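Local coordinates for protein ML032222a iGluR (Mnemiopsis leidyi, PDB 4YKI) that binds glycine in the bilobed ligand-binding domain of a ctenophore ionotropic glutamate receptor subunit, and so probably helps to open an ion channel, at residues V15-F20 with G189-H194; A89-T94 with F212-G217. All blocks are in the same frame, centred on the assembly; numbering follows the deposited sequence.

Contact 1 (V15-F20 with G189-H194)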
loop_
_atom_site.group_PDB
_atom_site.type_symbol
_atom_site.label_atom_id
_atom_site.label_comp_id
_atom_site.label_asym_id
_atom_site.label_seq_id
_atom_site.Cartn_x
_atom_site.Cartn_y
_atom_site.Cartn_z
ATOM N N VAL B 15 -16.627 -8.633 -10.486
ATOM C CA VAL B 15 -17.596 -9.600 -9.989
ATOM C C VAL B 15 -18.130 -9.070 -8.663
ATOM O O VAL B 15 -17.524 -8.200 -8.055
ATOM C CB VAL B 15 -16.990 -11.007 -9.736
ATOM C CG1 VAL B 15 -16.525 -11.648 -11.004
ATOM C CG2 VAL B 15 -15.869 -10.988 -8.700
ATOM N N GLU B 16 -19.235 -9.617 -8.180
ATOM C CA GLU B 16 -19.673 -9.284 -6.832
ATOM C C GLU B 16 -18.652 -9.759 -5.806
ATOM O O GLU B 16 -18.180 -10.879 -5.873
ATOM C CB GLU B 16 -21.031 -9.882 -6.507
ATOM C CG GLU B 16 -21.501 -9.649 -5.088
ATOM C CD GLU B 16 -22.989 -9.878 -4.980
ATOM O OE1 GLU B 16 -23.415 -11.051 -4.998
ATOM O OE2 GLU B 16 -23.743 -8.902 -4.983
ATOM N N GLU B 17 -18.324 -8.878 -4.863
ATOM C CA GLU B 17 -17.498 -9.181 -3.695
ATOM C C GLU B 17 -17.777 -8.087 -2.667
ATOM O O GLU B 17 -17.178 -7.010 -2.714
ATOM C CB GLU B 17 -16.008 -9.213 -4.038
ATOM C CG GLU B 17 -15.127 -9.455 -2.811
ATOM C CD GLU B 17 -14.135 -10.584 -2.960
ATOM O OE1 GLU B 17 -14.544 -11.686 -3.364
ATOM O OE2 GLU B 17 -12.938 -10.384 -2.639
ATOM N N GLN B 18 -18.707 -8.337 -1.768
ATOM C CA GLN B 18 -19.151 -7.291 -0.862
ATOM C C GLN B 18 -18.031 -7.013 0.140
ATOM O O GLN B 18 -17.374 -7.940 0.595
ATOM C CB GLN B 18 -20.463 -7.698 -0.178
ATOM C CG GLN B 18 -21.556 -7.919 -1.222
ATOM C CD GLN B 18 -22.887 -8.364 -0.679
ATOM O OE1 GLN B 18 -23.122 -8.367 0.523
ATOM N NE2 GLN B 18 -23.789 -8.737 -1.584
ATOM N N PRO B 19 -17.796 -5.736 0.483
ATOM C CA PRO B 19 -18.570 -4.531 0.190
ATOM C C PRO B 19 -17.959 -3.728 -0.970
ATOM O O PRO B 19 -18.339 -2.577 -1.183
ATOM C CB PRO B 19 -18.430 -3.736 1.481
ATOM C CG PRO B 19 -17.034 -4.007 1.892
ATOM C CD PRO B 19 -16.775 -5.465 1.515
ATOM N N PHE B 20 -17.020 -4.321 -1.692
ATOM C CA PHE B 20 -16.375 -3.687 -2.824
ATOM C C PHE B 20 -17.312 -3.566 -4.026
ATOM O O PHE B 20 -17.386 -2.500 -4.640
ATOM C CB PHE B 20 -15.109 -4.462 -3.161
ATOM C CG PHE B 20 -14.112 -4.473 -2.033
ATOM C CD1 PHE B 20 -13.428 -3.326 -1.693
ATOM C CD2 PHE B 20 -13.904 -5.613 -1.278
ATOM C CE1 PHE B 20 -12.533 -3.317 -0.638
ATOM C CE2 PHE B 20 -13.009 -5.611 -0.219
ATOM C CZ PHE B 20 -12.327 -4.466 0.104
ATOM N N GLY B 189 -8.455 -10.655 4.947
ATOM C CA GLY B 189 -8.915 -9.911 6.100
ATOM C C GLY B 189 -10.122 -9.008 5.878
ATOM O O GLY B 189 -11.116 -9.116 6.586
ATOM N N PRO B 190 -10.061 -8.084 4.922
ATOM C CA PRO B 190 -11.162 -7.117 4.812
ATOM C C PRO B 190 -12.477 -7.759 4.370
ATOM O O PRO B 190 -13.563 -7.367 4.799
ATOM C CB PRO B 190 -10.639 -6.122 3.767
ATOM C CG PRO B 190 -9.129 -6.239 3.879
ATOM C CD PRO B 190 -8.887 -7.685 4.132
ATOM N N VAL B 191 -12.383 -8.775 3.512
ATOM C CA VAL B 191 -13.548 -9.484 3.019
ATOM C C VAL B 191 -14.220 -10.240 4.158
ATOM O O VAL B 191 -15.445 -10.223 4.307
ATOM C CB VAL B 191 -13.142 -10.447 1.873
ATOM C CG1 VAL B 191 -14.288 -11.344 1.444
ATOM C CG2 VAL B 191 -12.624 -9.644 0.676
ATOM N N LEU B 192 -13.429 -10.916 4.968
ATOM C CA LEU B 192 -13.978 -11.652 6.095
ATOM C C LEU B 192 -14.518 -10.700 7.144
ATOM O O LEU B 192 -15.586 -10.968 7.717
ATOM C CB LEU B 192 -12.929 -12.594 6.686
ATOM C CG LEU B 192 -12.475 -13.693 5.734
ATOM C CD1 LEU B 192 -11.489 -14.636 6.410
ATOM C CD2 LEU B 192 -13.641 -14.464 5.180
ATOM N N ALA B 193 -13.825 -9.599 7.401
ATOM C CA ALA B 193 -14.275 -8.637 8.416
ATOM C C ALA B 193 -15.667 -8.133 8.081
ATOM O O ALA B 193 -16.563 -8.069 8.945
ATOM C CB ALA B 193 -13.299 -7.475 8.533
ATOM N N HIS B 194 -15.886 -7.780 6.825
ATOM C CA HIS B 194 -17.166 -7.260 6.425
ATOM C C HIS B 194 -18.269 -8.311 6.453
ATOM O O HIS B 194 -19.361 -8.088 7.010
ATOM C CB HIS B 194 -17.099 -6.668 5.026
ATOM C CG HIS B 194 -18.431 -6.216 4.552
ATOM N ND1 HIS B 194 -19.022 -5.059 5.012
ATOM C CD2 HIS B 194 -19.341 -6.818 3.758
ATOM C CE1 HIS B 194 -20.216 -4.940 4.468
ATOM N NE2 HIS B 194 -20.440 -5.994 3.705
HETATM O O HOH W 1 -22.847 -6.795 2.552
#

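Contact 2 (A89-T94 with F212-G217). With MG (magnesium ion), chain D; GLY (glycine), chain E.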
loop_
_atom_site.group_PDB
_atom_site.type_symbol
_atom_site.label_atom_id
_atom_site.label_comp_id
_atom_site.label_asym_id
_atom_site.label_seq_id
_atom_site.Cartn_x
_atom_site.Cartn_y
_atom_site.Cartn_z
ATOM N N ALA B 89 -11.560 -3.809 -12.156
ATOM C CA ALA B 89 -12.018 -2.897 -11.107
ATOM C C ALA B 89 -12.712 -3.696 -10.009
ATOM O O ALA B 89 -13.915 -3.982 -10.089
ATOM C CB ALA B 89 -12.927 -1.850 -11.691
ATOM N N ILE B 90 -11.937 -4.093 -8.993
ATOM C CA ILE B 90 -12.410 -4.922 -7.892
ATOM C C ILE B 90 -11.338 -4.815 -6.810
ATOM O O ILE B 90 -10.332 -4.119 -6.995
ATOM C CB ILE B 90 -12.630 -6.387 -8.401
ATOM C CG1 ILE B 90 -13.515 -7.244 -7.472
ATOM C CG2 ILE B 90 -11.280 -7.058 -8.687
ATOM C CD1 ILE B 90 -14.815 -6.596 -7.007
ATOM N N ASP B 91 -11.546 -5.476 -5.674
ATOM C CA ASP B 91 -10.452 -5.701 -4.725
ATOM C C ASP B 91 -9.535 -6.775 -5.283
ATOM O O ASP B 91 -9.633 -7.941 -4.923
ATOM C CB ASP B 91 -10.999 -6.079 -3.353
ATOM C CG ASP B 91 -11.887 -7.321 -3.357
ATOM O OD1 ASP B 91 -12.799 -7.433 -4.212
ATOM O OD2 ASP B 91 -11.673 -8.182 -2.443
ATOM N N LEU B 92 -8.629 -6.367 -6.165
ATOM C CA LEU B 92 -7.737 -7.322 -6.824
ATOM C C LEU B 92 -6.435 -7.397 -6.034
ATOM O O LEU B 92 -5.653 -6.440 -5.992
ATOM C CB LEU B 92 -7.446 -6.975 -8.285
ATOM C CG LEU B 92 -6.760 -8.087 -9.083
ATOM C CD1 LEU B 92 -7.667 -9.304 -9.277
ATOM C CD2 LEU B 92 -6.291 -7.558 -10.410
ATOM N N SER B 93 -6.179 -8.550 -5.424
ATOM C CA SER B 93 -4.996 -8.714 -4.585
ATOM C C SER B 93 -3.732 -8.773 -5.416
ATOM O O SER B 93 -3.694 -9.368 -6.497
ATOM C CB SER B 93 -5.120 -9.986 -3.780
ATOM O OG SER B 93 -6.324 -9.929 -3.040
ATOM N N THR B 94 -2.674 -8.167 -4.882
ATOM C CA THR B 94 -1.360 -8.183 -5.516
ATOM C C THR B 94 -0.610 -9.460 -5.187
ATOM O O THR B 94 -0.411 -9.782 -4.003
ATOM C CB THR B 94 -0.529 -6.954 -5.116
ATOM O OG1 THR B 94 -0.419 -6.881 -3.689
ATOM C CG2 THR B 94 -1.176 -5.695 -5.650
ATOM N N PHE B 212 -0.069 -7.840 1.521
ATOM C CA PHE B 212 -0.345 -7.512 0.129
ATOM C C PHE B 212 -1.308 -6.318 0.067
ATOM O O PHE B 212 -1.662 -5.748 1.093
ATOM C CB PHE B 212 -0.848 -8.750 -0.642
ATOM C CG PHE B 212 -2.113 -9.340 -0.095
ATOM C CD1 PHE B 212 -2.071 -10.276 0.903
ATOM C CD2 PHE B 212 -3.351 -8.952 -0.589
ATOM C CE1 PHE B 212 -3.222 -10.812 1.421
ATOM C CE2 PHE B 212 -4.512 -9.475 -0.066
ATOM C CZ PHE B 212 -4.439 -10.414 0.946
ATOM N N GLU B 213 -1.670 -5.936 -1.148
ATOM C CA GLU B 213 -2.532 -4.793 -1.411
ATOM C C GLU B 213 -3.727 -5.228 -2.224
ATOM O O GLU B 213 -3.671 -6.210 -2.972
ATOM C CB GLU B 213 -1.803 -3.794 -2.300
ATOM C CG GLU B 213 -0.636 -3.121 -1.676
ATOM C CD GLU B 213 -1.020 -2.016 -0.718
ATOM O OE1 GLU B 213 -2.227 -1.678 -0.589
ATOM O OE2 GLU B 213 -0.085 -1.432 -0.112
ATOM N N TYR B 214 -4.795 -4.442 -2.134
ATOM C CA TYR B 214 -5.799 -4.373 -3.167
ATOM C C TYR B 214 -5.477 -3.219 -4.119
ATOM O O TYR B 214 -5.118 -2.117 -3.697
ATOM C CB TYR B 214 -7.201 -4.153 -2.576
ATOM C CG TYR B 214 -7.740 -5.300 -1.766
ATOM C CD1 TYR B 214 -7.479 -6.617 -2.122
ATOM C CD2 TYR B 214 -8.530 -5.066 -0.661
ATOM C CE1 TYR B 214 -8.012 -7.681 -1.373
ATOM C CE2 TYR B 214 -9.075 -6.101 0.062
ATOM C CZ TYR B 214 -8.812 -7.401 -0.280
ATOM O OH TYR B 214 -9.367 -8.387 0.491
ATOM N N ALA B 215 -5.585 -3.498 -5.411
ATOM C CA ALA B 215 -5.353 -2.530 -6.445
ATOM C C ALA B 215 -6.270 -2.888 -7.608
ATOM O O ALA B 215 -7.038 -3.856 -7.528
ATOM C CB ALA B 215 -3.894 -2.554 -6.870
ATOM N N PHE B 216 -6.237 -2.092 -8.670
ATOM C CA PHE B 216 -6.903 -2.470 -9.912
ATOM C C PHE B 216 -5.860 -3.162 -10.812
ATOM O O PHE B 216 -4.644 -2.928 -10.700
ATOM C CB PHE B 216 -7.504 -1.236 -10.607
ATOM C CG PHE B 216 -8.710 -0.625 -9.916
ATOM C CD1 PHE B 216 -9.360 -1.229 -8.860
ATOM C CD2 PHE B 216 -9.198 0.576 -10.378
ATOM C CE1 PHE B 216 -10.470 -0.632 -8.269
ATOM C CE2 PHE B 216 -10.312 1.170 -9.787
ATOM C CZ PHE B 216 -10.935 0.539 -8.742
ATOM N N GLY B 217 -6.342 -4.010 -11.717
ATOM C CA GLY B 217 -5.469 -4.680 -12.676
ATOM C C GLY B 217 -5.470 -3.991 -14.026
ATOM O O GLY B 217 -6.514 -3.536 -14.484
HETATM MG MG MG D . -0.166 -0.107 1.464
HETATM N N GLY E . -9.570 -10.520 -3.643
HETATM C CA GLY E . -9.462 -11.868 -4.247
HETATM C C GLY E . -8.435 -11.964 -5.350
HETATM O O GLY E . -8.215 -13.094 -5.836
HETATM O OXT GLY E . -7.864 -10.927 -5.752
HETATM O O HOH W 2 -2.131 0.442 0.926
HETATM O O HOH W 3 1.854 -0.620 1.779
#

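Contact 1 (V15-F20 with G189-H194)
Pro19 lies flat on the imidazole of His194, where the loop after strand 9-13 meets helix 189-195 across the cleft of a clamshell of the periplasmic-binding-protein type. Pro19 CB stands 3.6 Å from the centroid of the His194 ring and 7° off its normal, a CH-pi contact over the face. A cis peptide before Pro19 shapes the loop. In His194, chi1 of 176°, CG anti to the backbone N, lays the imidazole over the pyrrolidine; the apolar proline ring suits the face, while the polar rim can bond outward. Phe20 offers only its edge to the helix, CE2 lying 4.1 Å from Val191 CG2 and CZ 4.4 Å from Pro190 CB, so the compact aliphatic groups pack beside the ring. Val191 CG2 also meets Glu17, whose OE2 comes to 3.4 Å of it. Glu17 has CG anti to its nitrogen and bends at chi2, which brings the carboxylate to the helix; its OE1 forms a salt bridge with Arg144, and it lines the glycine pocket. Gln18 completes the join through a water that donates to its OE1 at 2.6 Å and lies 2.8 Å from His194 NE2, in the plane of the imidazole.

Contact 2 (A89-T94 with F212-G217)
Asp91 and Tyr214 lie side by side and point the same way, with Asp91 CB 3.6 Å above the centre of the tyrosine ring and the carboxylate plane turned 81° from it. Strand 91-93 here pairs antiparallel with strand 202-218, Leu92 and Ala215 forming a hydrogen-bonded pair and Ser93 and Tyr214 a non-hydrogen-bonded one. Ser93 OG approaches Tyr214 from another direction, in the ring plane and 3.3 Å from CE1. Both hydroxyls bond to the carboxylate of Glu188, Ser93 OG to OE2 and Tyr214 OH to OE1; replacing Tyr214 by an alanine would probably leave Asp91 CB without its aromatic floor and Glu188 OE1 without this partner. Thr94 suits the strand's end because its OG1, set between the backbone N and carbonyl carbon by chi1 of 56°, accepts Glu213 N at 3.0 Å, while Thr94 N gives a bond to Glu213 O. Farther along, Gly217, lacking a CB, admits Leu92 CD2 to 3.8 Å of its CA, and the Phe216 ring receives Ala89 CA over one face. Glu213 OE2 binds magnesium at 2.1 Å and takes a hydrogen bond from Arg236 of the second subunit; Asp110 and the Glu213 and Asp110 of that subunit bind the same ion. The ligand glycine is read at both ends: its N donates to Asp91 O at 2.9 Å, and Ser93 N donates nearly straight (174°) to its OXT, so the strand supplies an acceptor for the ammonium and a donor for the carboxylate, a match that Glu188, Arg98 and His145 complete.

Overall arrangement
The centres of contacts 1 and 2 lie 12 Å apart, and their segments alternate along the chain: 15-20, 89-94, 189-194, then 212-217. Strands 9-13 and 87-89, which lead into the first two segments, are neighbours in the parallel sheet, while helix 189-195 is followed in the chain by strand 202-218 of the mixed sheet. The contacts touch at Val191 CG2 and Tyr214 OH, and at Glu17 OE2 and Asp91 OD2, whose 2.5 Å separation is consistent with a shared proton. Together they bring pocket residues from distant parts of the sequence around one ligand, contact 1 bridging the cleft beside it, which probably helps couple glycine binding to closure.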